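Local coordinates for restriction endonuclease THAI (Thermoplasma acidophilum, PDB 3NDH), which probably cleaves double-stranded DNA as a restriction endonuclease of the PD-(D/E)XK clan, intercalating into its substrate DNA without flipping bases out, at residues L69-F74 against V79-P84; L136-I141 against E191-E196; V118-A123 against P173-N178. All blocks are in the same frame, centred on the assembly; numbering follows the deposited sequence.

Interaction 1: L69-F74 against V79-P84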
loop_
_atom_site.group_PDB
_atom_site.type_symbol
_atom_site.label_atom_id
_atom_site.label_comp_id
_atom_site.label_asym_id
_atom_site.label_seq_id
_atom_site.Cartn_x
_atom_site.Cartn_y
_atom_site.Cartn_z
ATOM N N LEU A 69 7.924 18.199 1.857
ATOM C CA LEU A 69 7.774 19.543 2.428
ATOM C C LEU A 69 8.920 19.852 3.372
ATOM O O LEU A 69 9.437 20.946 3.372
ATOM C CB LEU A 69 6.421 19.662 3.149
ATOM C CG LEU A 69 6.105 21.021 3.751
ATOM C CD1 LEU A 69 5.892 22.057 2.676
ATOM C CD2 LEU A 69 4.883 20.866 4.659
ATOM N N LEU A 70 9.306 18.878 4.187
ATOM C CA LEU A 70 10.440 19.067 5.085
ATOM C C LEU A 70 11.722 19.284 4.295
ATOM O O LEU A 70 12.501 20.161 4.628
ATOM C CB LEU A 70 10.628 17.873 6.004
ATOM C CG LEU A 70 9.423 17.456 6.838
ATOM C CD1 LEU A 70 9.760 16.269 7.725
ATOM C CD2 LEU A 70 8.882 18.613 7.665
ATOM N N ILE A 71 11.936 18.498 3.248
ATOM C CA ILE A 71 13.131 18.698 2.395
ATOM C C ILE A 71 13.125 20.088 1.763
ATOM O O ILE A 71 14.148 20.792 1.767
ATOM C CB ILE A 71 13.230 17.641 1.282
ATOM C CG1 ILE A 71 13.462 16.230 1.868
ATOM C CG2 ILE A 71 14.347 18.003 0.309
ATOM C CD1 ILE A 71 13.168 15.065 0.920
ATOM N N TYR A 72 11.960 20.508 1.276
ATOM C CA TYR A 72 11.802 21.839 0.693
ATOM C C TYR A 72 12.270 22.937 1.650
ATOM O O TYR A 72 13.059 23.783 1.255
ATOM C CB TYR A 72 10.326 22.015 0.266
ATOM C CG TYR A 72 9.954 23.437 -0.157
ATOM C CD1 TYR A 72 10.546 24.035 -1.254
ATOM C CD2 TYR A 72 8.996 24.152 0.538
ATOM C CE1 TYR A 72 10.200 25.330 -1.633
ATOM C CE2 TYR A 72 8.648 25.428 0.170
ATOM C CZ TYR A 72 9.246 26.009 -0.912
ATOM O OH TYR A 72 8.887 27.309 -1.261
ATOM N N LYS A 73 11.815 22.929 2.897
ATOM C CA LYS A 73 12.194 23.957 3.840
ATOM C C LYS A 73 13.615 23.789 4.367
ATOM O O LYS A 73 14.364 24.780 4.457
ATOM C CB LYS A 73 11.240 24.040 5.030
ATOM C CG LYS A 73 11.718 25.080 6.051
ATOM C CD LYS A 73 10.633 25.501 6.978
ATOM C CE LYS A 73 11.111 26.499 7.997
ATOM N NZ LYS A 73 11.521 27.811 7.434
ATOM N N PHE A 74 13.991 22.578 4.769
ATOM C CA PHE A 74 15.214 22.408 5.565
ATOM C C PHE A 74 16.429 21.920 4.798
ATOM O O PHE A 74 17.554 22.006 5.320
ATOM C CB PHE A 74 14.920 21.465 6.730
ATOM C CG PHE A 74 13.909 22.010 7.675
ATOM C CD1 PHE A 74 14.244 23.053 8.524
ATOM C CD2 PHE A 74 12.629 21.509 7.714
ATOM C CE1 PHE A 74 13.300 23.563 9.405
ATOM C CE2 PHE A 74 11.688 22.026 8.580
ATOM C CZ PHE A 74 12.028 23.040 9.431
ATOM N N VAL A 79 17.223 16.197 6.261
ATOM C CA VAL A 79 16.060 15.326 6.329
ATOM C C VAL A 79 16.521 13.945 5.941
ATOM O O VAL A 79 17.042 13.752 4.845
ATOM C CB VAL A 79 14.938 15.791 5.386
ATOM C CG1 VAL A 79 13.704 14.899 5.545
ATOM C CG2 VAL A 79 14.562 17.230 5.689
ATOM N N GLU A 80 16.352 12.987 6.840
ATOM C CA GLU A 80 16.751 11.617 6.573
ATOM C C GLU A 80 15.515 10.803 6.223
ATOM O O GLU A 80 14.675 10.524 7.085
ATOM C CB GLU A 80 17.469 11.027 7.783
ATOM C CG GLU A 80 18.748 11.782 8.173
ATOM C CD GLU A 80 18.517 13.100 8.938
ATOM O OE1 GLU A 80 17.586 13.177 9.769
ATOM O OE2 GLU A 80 19.293 14.065 8.723
ATOM N N THR A 81 15.411 10.435 4.950
ATOM C CA THR A 81 14.277 9.668 4.423
ATOM C C THR A 81 14.604 8.195 4.272
ATOM O O THR A 81 13.746 7.413 3.925
ATOM C CB THR A 81 13.829 10.206 3.056
ATOM O OG1 THR A 81 14.954 10.280 2.165
ATOM C CG2 THR A 81 13.211 11.599 3.212
ATOM N N ASP A 82 15.848 7.820 4.561
ATOM C CA ASP A 82 16.345 6.468 4.332
ATOM C C ASP A 82 16.020 5.486 5.464
ATOM O O ASP A 82 16.901 4.792 5.999
ATOM C CB ASP A 82 17.847 6.510 4.059
ATOM C CG ASP A 82 18.629 7.073 5.201
ATOM O OD1 ASP A 82 18.026 7.682 6.094
ATOM O OD2 ASP A 82 19.874 6.903 5.220
ATOM N N LEU A 83 14.742 5.418 5.825
ATOM C CA LEU A 83 14.251 4.503 6.845
ATOM C C LEU A 83 13.552 3.354 6.127
ATOM O O LEU A 83 12.791 3.596 5.200
ATOM C CB LEU A 83 13.247 5.218 7.751
ATOM C CG LEU A 83 13.813 6.255 8.725
ATOM C CD1 LEU A 83 14.175 7.512 7.999
ATOM C CD2 LEU A 83 12.823 6.558 9.836
ATOM N N PRO A 84 13.802 2.099 6.536
ATOM C CA PRO A 84 13.139 0.966 5.890
ATOM C C PRO A 84 11.638 1.128 5.935
ATOM O O PRO A 84 11.100 1.593 6.924
ATOM C CB PRO A 84 13.568 -0.236 6.733
ATOM C CG PRO A 84 14.788 0.195 7.433
ATOM C CD PRO A 84 14.702 1.678 7.612
#
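The short loop that leads from helix 58-74 into strand 79-80, an outermost strand of the mixed sheet, is held by Val79, which packs against Leu70, Ile71 and Phe74 on the last turns of the helix. Val79 points toward the helix with both methyls at work. Val79 CG2 comes over the backbone of the helix, 3.7 Å from Leu70 O and 4.0 Å from Leu70 CB, and reaches Phe74 CB more loosely at 4.4 Å. CG1, set anti to the Val79 backbone N (chi1 -177°), goes to the other neighbour and lies 3.9 Å from Ile71 CG1. That same Ile71 CG1 is 3.8 Å from Val79 CB, and the two side chains cross at about a right angle. The carbonyl against which the CG2 methyl rests is already used within the helix, Phe74 N donating to Leu70 O at 2.8 Å. In the PD-(D/E)XK arrangement a helix precedes a strand meander, and the order of helix 58-74 and strands 79-80, 92-94 and 97-105 is consistent with it. Beyond its CB, Leu70 carries its branch to Val92 of strand 92-94 and to Leu20 and Leu23 of helix 19-25, while the ring of Phe74 packs on Leu94 and has Lys73 CG over the centre of one face. Farther along, the end methyl Ile71 CD1 meets Thr81 CG2 at 4.2 Å, again crosswise. Here the second subunit adds its own surface, with Val219 of that chain on Ile71 and its Phe215 on Thr81.

Interaction 2: L136-I141 against E191-E196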
loop_
_atom_site.group_PDB
_atom_site.type_symbol
_atom_site.label_atom_id
_atom_site.label_comp_id
_atom_site.label_asym_id
_atom_site.label_seq_id
_atom_site.Cartn_x
_atom_site.Cartn_y
_atom_site.Cartn_z
ATOM N N LEU A 136 4.552 13.901 16.040
ATOM C CA LEU A 136 3.563 13.459 15.071
ATOM C C LEU A 136 3.140 14.623 14.182
ATOM O O LEU A 136 2.836 15.714 14.671
ATOM C CB LEU A 136 2.350 12.906 15.816
ATOM C CG LEU A 136 1.066 12.588 15.059
ATOM C CD1 LEU A 136 1.298 11.510 14.010
ATOM C CD2 LEU A 136 -0.019 12.157 16.038
ATOM N N ILE A 137 3.167 14.389 12.864
ATOM C CA ILE A 137 2.510 15.254 11.885
ATOM C C ILE A 137 1.273 14.488 11.410
ATOM O O ILE A 137 1.380 13.424 10.804
ATOM C CB ILE A 137 3.398 15.620 10.685
ATOM C CG1 ILE A 137 4.616 16.425 11.153
ATOM C CG2 ILE A 137 2.588 16.434 9.643
ATOM C CD1 ILE A 137 5.650 16.688 10.030
ATOM N N LEU A 138 0.093 15.002 11.777
ATOM C CA LEU A 138 -1.189 14.413 11.452
ATOM C C LEU A 138 -1.906 15.277 10.427
ATOM O O LEU A 138 -2.140 16.434 10.673
ATOM C CB LEU A 138 -2.047 14.284 12.719
ATOM C CG LEU A 138 -3.467 13.740 12.526
ATOM C CD1 LEU A 138 -3.462 12.292 12.158
ATOM C CD2 LEU A 138 -4.308 13.993 13.793
ATOM N N VAL A 139 -2.253 14.694 9.283
ATOM C CA VAL A 139 -3.032 15.411 8.285
ATOM C C VAL A 139 -4.467 14.917 8.309
ATOM O O VAL A 139 -4.755 13.753 8.034
ATOM C CB VAL A 139 -2.478 15.216 6.869
ATOM C CG1 VAL A 139 -3.164 16.192 5.920
ATOM C CG2 VAL A 139 -0.970 15.397 6.826
ATOM N N HIS A 140 -5.356 15.830 8.687
ATOM C CA HIS A 140 -6.782 15.577 8.694
ATOM C C HIS A 140 -7.381 16.105 7.396
ATOM O O HIS A 140 -7.484 17.298 7.190
ATOM C CB HIS A 140 -7.404 16.245 9.909
ATOM C CG HIS A 140 -8.890 16.251 9.901
ATOM N ND1 HIS A 140 -9.629 17.249 10.495
ATOM C CD2 HIS A 140 -9.777 15.378 9.382
ATOM C CE1 HIS A 140 -10.915 16.992 10.330
ATOM N NE2 HIS A 140 -11.034 15.864 9.657
ATOM N N ILE A 141 -7.768 15.155 6.546
ATOM C CA ILE A 141 -8.300 15.425 5.226
ATOM C C ILE A 141 -9.811 15.401 5.329
ATOM O O ILE A 141 -10.389 14.499 5.926
ATOM C CB ILE A 141 -7.855 14.342 4.237
ATOM C CG1 ILE A 141 -6.339 14.188 4.246
ATOM C CG2 ILE A 141 -8.363 14.612 2.815
ATOM C CD1 ILE A 141 -5.891 12.896 3.604
ATOM N N GLU A 191 -8.043 14.808 22.194
ATOM C CA GLU A 191 -7.273 15.503 23.214
ATOM C C GLU A 191 -5.872 15.908 22.725
ATOM O O GLU A 191 -5.452 17.037 22.952
ATOM C CB GLU A 191 -7.214 14.666 24.494
ATOM C CG GLU A 191 -8.565 14.642 25.222
ATOM C CD GLU A 191 -8.573 13.796 26.473
ATOM O OE1 GLU A 191 -7.497 13.474 26.997
ATOM O OE2 GLU A 191 -9.676 13.482 26.973
ATOM N N ILE A 192 -5.154 15.026 22.032
ATOM C CA ILE A 192 -3.835 15.427 21.518
ATOM C C ILE A 192 -3.918 16.474 20.393
ATOM O O ILE A 192 -3.045 17.325 20.260
ATOM C CB ILE A 192 -2.938 14.226 21.120
ATOM C CG1 ILE A 192 -3.475 13.454 19.910
ATOM C CG2 ILE A 192 -2.747 13.294 22.336
ATOM C CD1 ILE A 192 -2.520 12.385 19.435
ATOM N N MET A 193 -4.986 16.424 19.598
ATOM C CA MET A 193 -5.154 17.399 18.507
ATOM C C MET A 193 -5.479 18.805 18.987
ATOM O O MET A 193 -5.116 19.791 18.330
ATOM C CB MET A 193 -6.238 16.934 17.535
ATOM C CG MET A 193 -5.857 15.742 16.692
ATOM S SD MET A 193 -7.182 15.267 15.591
ATOM C CE MET A 193 -7.184 16.647 14.444
ATOM N N THR A 194 -6.149 18.896 20.130
ATOM C CA THR A 194 -6.649 20.181 20.635
ATOM C C THR A 194 -5.840 20.783 21.788
ATOM O O THR A 194 -6.144 21.892 22.243
ATOM C CB THR A 194 -8.140 20.074 21.017
ATOM O OG1 THR A 194 -8.314 19.069 22.022
ATOM C CG2 THR A 194 -8.990 19.736 19.789
ATOM N N ASP A 195 -4.810 20.081 22.256
ATOM C CA ASP A 195 -3.902 20.626 23.265
ATOM C C ASP A 195 -3.379 21.980 22.813
ATOM O O ASP A 195 -3.088 22.172 21.630
ATOM C CB ASP A 195 -2.724 19.673 23.499
ATOM C CG ASP A 195 -1.902 20.032 24.728
ATOM O OD1 ASP A 195 -1.103 20.993 24.702
ATOM O OD2 ASP A 195 -2.029 19.311 25.734
ATOM N N GLU A 196 -3.242 22.911 23.756
ATOM C CA GLU A 196 -2.739 24.249 23.465
ATOM C C GLU A 196 -1.362 24.213 22.792
ATOM O O GLU A 196 -1.063 25.066 21.960
ATOM C CB GLU A 196 -2.669 25.076 24.758
ATOM C CG GLU A 196 -2.541 26.576 24.547
ATOM C CD GLU A 196 -1.127 27.042 24.219
ATOM O OE1 GLU A 196 -0.148 26.402 24.664
ATOM O OE2 GLU A 196 -1.002 28.063 23.506
#
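Leu138 and Met193 meet where a branch methyl of the strand nestles against the thioether chain of the helix. Leu138 CD2 lies 3.6 Å from Met193 SD, 3.7 Å from Met193 CG and 4.0 Å from Met193 CE, so three successive atoms of the methionine line one methyl. The fit comes from both torsion sets. Leu138 puts CG anti to its backbone N (chi1 177°) and stands up from the strand, whereas Met193 starts off at an angle to the contact, runs straight through CB-CG-SD and then bends at chi3 (69°), which carries CE round the leucine methyl. The two side chains cross at about a right angle, and Tyr150 and Pro109 also touch the methionine. Two residues earlier on the strand, Leu136 CD2 touches Ile192 CD1 end to end at 4.2 Å. Ile192 has CG1 placed between its backbone N and carbonyl carbon (chi1 67°) and is extended beyond, which brings CD1 to the leucine. Ile152 and Ile160 pack on the same isoleucine, and all four touching residues are buried. His140, next on this face of the strand, donates through NE2 to Gly106 O. The arrangement is that of an alpha/beta layer: the end of helix 186-194 lies across one face of the mixed sheet, over the inner strand 135-141, with helix 154-164 beside it.

Interaction 3: V118-A123 against P173-N178. With nucleotides of chain D.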
loop_
_atom_site.group_PDB
_atom_site.type_symbol
_atom_site.label_atom_id
_atom_site.label_comp_id
_atom_site.label_asym_id
_atom_site.label_seq_id
_atom_site.Cartn_x
_atom_site.Cartn_y
_atom_site.Cartn_z
ATOM N N VAL A 118 -3.086 -7.129 14.067
ATOM C CA VAL A 118 -4.427 -7.611 14.394
ATOM C C VAL A 118 -4.404 -8.842 15.316
ATOM O O VAL A 118 -5.325 -9.029 16.111
ATOM C CB VAL A 118 -5.228 -7.912 13.109
ATOM C CG1 VAL A 118 -6.541 -8.581 13.444
ATOM C CG2 VAL A 118 -5.477 -6.621 12.358
ATOM N N ASP A 119 -3.344 -9.648 15.248
ATOM C CA ASP A 119 -3.225 -10.800 16.137
ATOM C C ASP A 119 -3.523 -10.386 17.572
ATOM O O ASP A 119 -2.938 -9.427 18.098
ATOM C CB ASP A 119 -1.839 -11.433 16.071
ATOM C CG ASP A 119 -1.696 -12.591 17.042
ATOM O OD1 ASP A 119 -2.169 -13.712 16.733
ATOM O OD2 ASP A 119 -1.112 -12.392 18.111
ATOM N N ALA A 120 -4.414 -11.126 18.230
ATOM C CA ALA A 120 -4.918 -10.708 19.541
ATOM C C ALA A 120 -3.805 -10.662 20.586
ATOM O O ALA A 120 -3.719 -9.729 21.376
ATOM C CB ALA A 120 -6.060 -11.620 20.011
ATOM N N THR A 121 -2.964 -11.692 20.600
ATOM C CA THR A 121 -1.879 -11.787 21.571
ATOM C C THR A 121 -0.874 -10.658 21.373
ATOM O O THR A 121 -0.508 -9.965 22.319
ATOM C CB THR A 121 -1.175 -13.163 21.465
ATOM O OG1 THR A 121 -2.133 -14.206 21.672
ATOM C CG2 THR A 121 -0.063 -13.307 22.488
ATOM N N LYS A 122 -0.425 -10.469 20.137
ATOM C CA LYS A 122 0.530 -9.394 19.837
ATOM C C LYS A 122 -0.065 -7.992 20.091
ATOM O O LYS A 122 0.630 -7.100 20.574
ATOM C CB LYS A 122 1.029 -9.507 18.402
ATOM C CG LYS A 122 1.873 -10.746 18.082
ATOM C CD LYS A 122 3.230 -10.740 18.746
ATOM C CE LYS A 122 4.161 -9.693 18.181
ATOM N NZ LYS A 122 5.560 -9.922 18.664
ATOM N N ALA A 123 -1.348 -7.806 19.782
ATOM C CA ALA A 123 -2.028 -6.537 20.076
ATOM C C ALA A 123 -2.049 -6.221 21.572
ATOM O O ALA A 123 -1.810 -5.086 21.968
ATOM C CB ALA A 123 -3.436 -6.541 19.510
ATOM N N PRO A 173 -7.771 -4.195 18.557
ATOM C CA PRO A 173 -8.645 -4.617 17.468
ATOM C C PRO A 173 -9.799 -5.465 18.007
ATOM O O PRO A 173 -9.619 -6.281 18.917
ATOM C CB PRO A 173 -7.726 -5.433 16.556
ATOM C CG PRO A 173 -6.514 -5.751 17.362
ATOM C CD PRO A 173 -6.412 -4.760 18.463
ATOM N N LYS A 174 -10.994 -5.244 17.477
ATOM C CA LYS A 174 -12.152 -5.962 17.974
ATOM C C LYS A 174 -12.151 -7.393 17.460
ATOM O O LYS A 174 -12.167 -7.632 16.256
ATOM C CB LYS A 174 -13.440 -5.238 17.589
ATOM C CG LYS A 174 -14.692 -5.950 18.043
ATOM C CD LYS A 174 -15.922 -5.054 17.967
ATOM C CE LYS A 174 -16.183 -4.347 19.283
ATOM N NZ LYS A 174 -16.840 -5.231 20.298
ATOM N N GLN A 175 -12.125 -8.350 18.379
ATOM C CA GLN A 175 -12.142 -9.743 17.988
ATOM C C GLN A 175 -13.492 -10.107 17.369
ATOM O O GLN A 175 -14.531 -9.618 17.804
ATOM C CB GLN A 175 -11.812 -10.624 19.186
ATOM C CG GLN A 175 -10.367 -10.416 19.644
ATOM C CD GLN A 175 -9.972 -11.301 20.793
ATOM O OE1 GLN A 175 -10.010 -12.521 20.688
ATOM N NE2 GLN A 175 -9.566 -10.689 21.896
ATOM N N GLY A 176 -13.470 -10.920 16.323
ATOM C CA GLY A 176 -14.694 -11.344 15.644
ATOM C C GLY A 176 -15.114 -10.370 14.564
ATOM O O GLY A 176 -16.181 -10.514 13.972
ATOM N N THR A 177 -14.299 -9.346 14.351
ATOM C CA THR A 177 -14.427 -8.468 13.180
ATOM C C THR A 177 -13.150 -8.608 12.351
ATOM O O THR A 177 -12.234 -9.312 12.743
ATOM C CB THR A 177 -14.643 -6.976 13.565
ATOM O OG1 THR A 177 -13.436 -6.412 14.076
ATOM C CG2 THR A 177 -15.740 -6.829 14.617
ATOM N N ASN A 178 -13.098 -7.932 11.207
ATOM C CA ASN A 178 -11.915 -7.937 10.329
ATOM C C ASN A 178 -11.313 -6.535 10.283
ATOM O O ASN A 178 -11.578 -5.795 9.351
ATOM C CB ASN A 178 -12.344 -8.422 8.944
ATOM C CG ASN A 178 -11.210 -8.420 7.930
ATOM O OD1 ASN A 178 -10.034 -8.384 8.291
ATOM N ND2 ASN A 178 -11.562 -8.528 6.662
ATOM P P DC D 5 -14.619 -9.161 4.306
ATOM O OP1 DC D 5 -15.070 -10.270 3.443
ATOM O OP2 DC D 5 -14.122 -9.457 5.666
ATOM O "O5'" DC D 5 -13.486 -8.337 3.540
ATOM C "C5'" DC D 5 -13.641 -7.997 2.166
ATOM C "C4'" DC D 5 -12.593 -6.988 1.755
ATOM O "O4'" DC D 5 -12.714 -5.778 2.525
ATOM C "C3'" DC D 5 -11.149 -7.428 1.949
ATOM O "O3'" DC D 5 -10.798 -8.265 0.832
ATOM C "C2'" DC D 5 -10.418 -6.095 1.975
ATOM C "C1'" DC D 5 -11.454 -5.120 2.572
ATOM N N1 DC D 5 -11.236 -4.700 3.965
ATOM C C2 DC D 5 -10.772 -3.406 4.220
ATOM O O2 DC D 5 -10.526 -2.655 3.265
ATOM N N3 DC D 5 -10.605 -3.003 5.499
ATOM C C4 DC D 5 -10.874 -3.844 6.504
ATOM N N4 DC D 5 -10.698 -3.404 7.757
ATOM C C5 DC D 5 -11.334 -5.173 6.272
ATOM C C6 DC D 5 -11.497 -5.557 4.999
ATOM P P DT D 4 -17.025 -7.772 9.696
ATOM O OP1 DT D 4 -17.418 -9.185 9.490
ATOM O OP2 DT D 4 -15.884 -7.458 10.587
ATOM O "O5'" DT D 4 -16.759 -7.116 8.267
ATOM C "C5'" DT D 4 -17.595 -7.440 7.156
ATOM C "C4'" DT D 4 -17.144 -6.689 5.924
ATOM O "O4'" DT D 4 -17.075 -5.292 6.262
ATOM C "C3'" DT D 4 -15.748 -7.043 5.413
ATOM O "O3'" DT D 4 -15.839 -8.116 4.465
ATOM C "C2'" DT D 4 -15.311 -5.758 4.734
ATOM C "C1'" DT D 4 -16.021 -4.666 5.538
ATOM N N1 DT D 4 -15.188 -3.940 6.509
ATOM C C2 DT D 4 -14.511 -2.828 6.075
ATOM O O2 DT D 4 -14.513 -2.467 4.911
ATOM N N3 DT D 4 -13.821 -2.160 7.054
ATOM C C4 DT D 4 -13.742 -2.493 8.398
ATOM O O4 DT D 4 -13.114 -1.770 9.176
ATOM C C5 DT D 4 -14.441 -3.704 8.772
ATOM C C7 DT D 4 -14.365 -4.179 10.189
ATOM C C6 DT D 4 -15.126 -4.351 7.823
ATOM P P DA D 3 -18.565 -4.678 15.330
ATOM O OP1 DA D 3 -18.295 -5.962 16.020
ATOM O OP2 DA D 3 -17.775 -3.472 15.690
ATOM O "O5'" DA D 3 -18.431 -4.885 13.753
ATOM C "C5'" DA D 3 -19.366 -5.701 13.040
ATOM C "C4'" DA D 3 -19.422 -5.296 11.582
ATOM O "O4'" DA D 3 -19.504 -3.857 11.501
ATOM C "C3'" DA D 3 -18.208 -5.649 10.729
ATOM O "O3'" DA D 3 -18.325 -6.998 10.253
ATOM C "C2'" DA D 3 -18.351 -4.668 9.581
ATOM C "C1'" DA D 3 -18.916 -3.421 10.273
ATOM N N9 DA D 3 -17.918 -2.400 10.592
ATOM C C8 DA D 3 -17.401 -2.088 11.822
ATOM N N7 DA D 3 -16.532 -1.108 11.794
ATOM C C5 DA D 3 -16.474 -0.754 10.458
ATOM C C6 DA D 3 -15.743 0.231 9.771
ATOM N N6 DA D 3 -14.911 1.082 10.374
ATOM N N1 DA D 3 -15.905 0.317 8.435
ATOM C C2 DA D 3 -16.758 -0.522 7.839
ATOM N N3 DA D 3 -17.505 -1.483 8.375
ATOM C C4 DA D 3 -17.314 -1.548 9.699
#
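The DNA-binding loop between strands 170-171 and 182-184 rests through Pro173 on Ala123 of helix 120-129 and on Val118 just before it. Pro173 points toward the helix: its CD is 3.6 Å from Ala123 CB and its CG 3.7 Å from Val118 O. Gln175, extended beyond CG, lays its amide carbon CD 4.0 Å from Ala120 CB. The helix start is fixed by an N-cap, Asp119 OD2 accepting from Lys122 N at 2.9 Å in a nearly straight bond (170°) that meets the anti side of the carboxylate. Lys174 to Thr177 form a type II beta turn, whose positive phi at Gly176 suits glycine, and Thr177 OG1 donates to Lys174 O at 2.8 Å, tilted from the carbonyl plane. With an alanine in place of Thr177, the Lys174 carbonyl would lose its hydroxyl partner, and the turn that leads into Asn178 would probably be freer to shift beside the DNA. Asn178 grips the DNA three times: its N donates to OP2 of DT4 of chain D at 2.9 Å, its ND2 to OP2 of DC5 of chain D at 2.9 Å, and its O accepts from N4 of DC5 of chain D at 3.0 Å, on the major-groove edge of the base. Having CG anti to the backbone N (chi1 178°) carries the amide to the DC5 phosphate, while Arg180 bonds OD1. Asp119 of the second subunit accepts from Gly176 N, and the bond is returned. Val182 of strand 182-184 touches both Pro173 and Ala123, so the contact sits between that strand and helix 120-129.

In the fold
Interaction 1 closes first along the chain, before the other two open; these then interleave, in the order 118-123, 136-141, 173-178, 191-196. Interactions 1 and 2 both reach the mixed sheet, one at outermost strand 79-80 and one at inner strand 135-141, with centres 21 Å apart. Interaction 3 lies away from the sheet, 26 Å from interaction 2 and 34 Å from interaction 1 between centres. Helix 120-129 and strand 135-141 are consecutive and tie interactions 2 and 3 together. The second subunit touches interactions 1 and 3, on opposite sides of the chain's centre, and interaction 3 also meets the DNA.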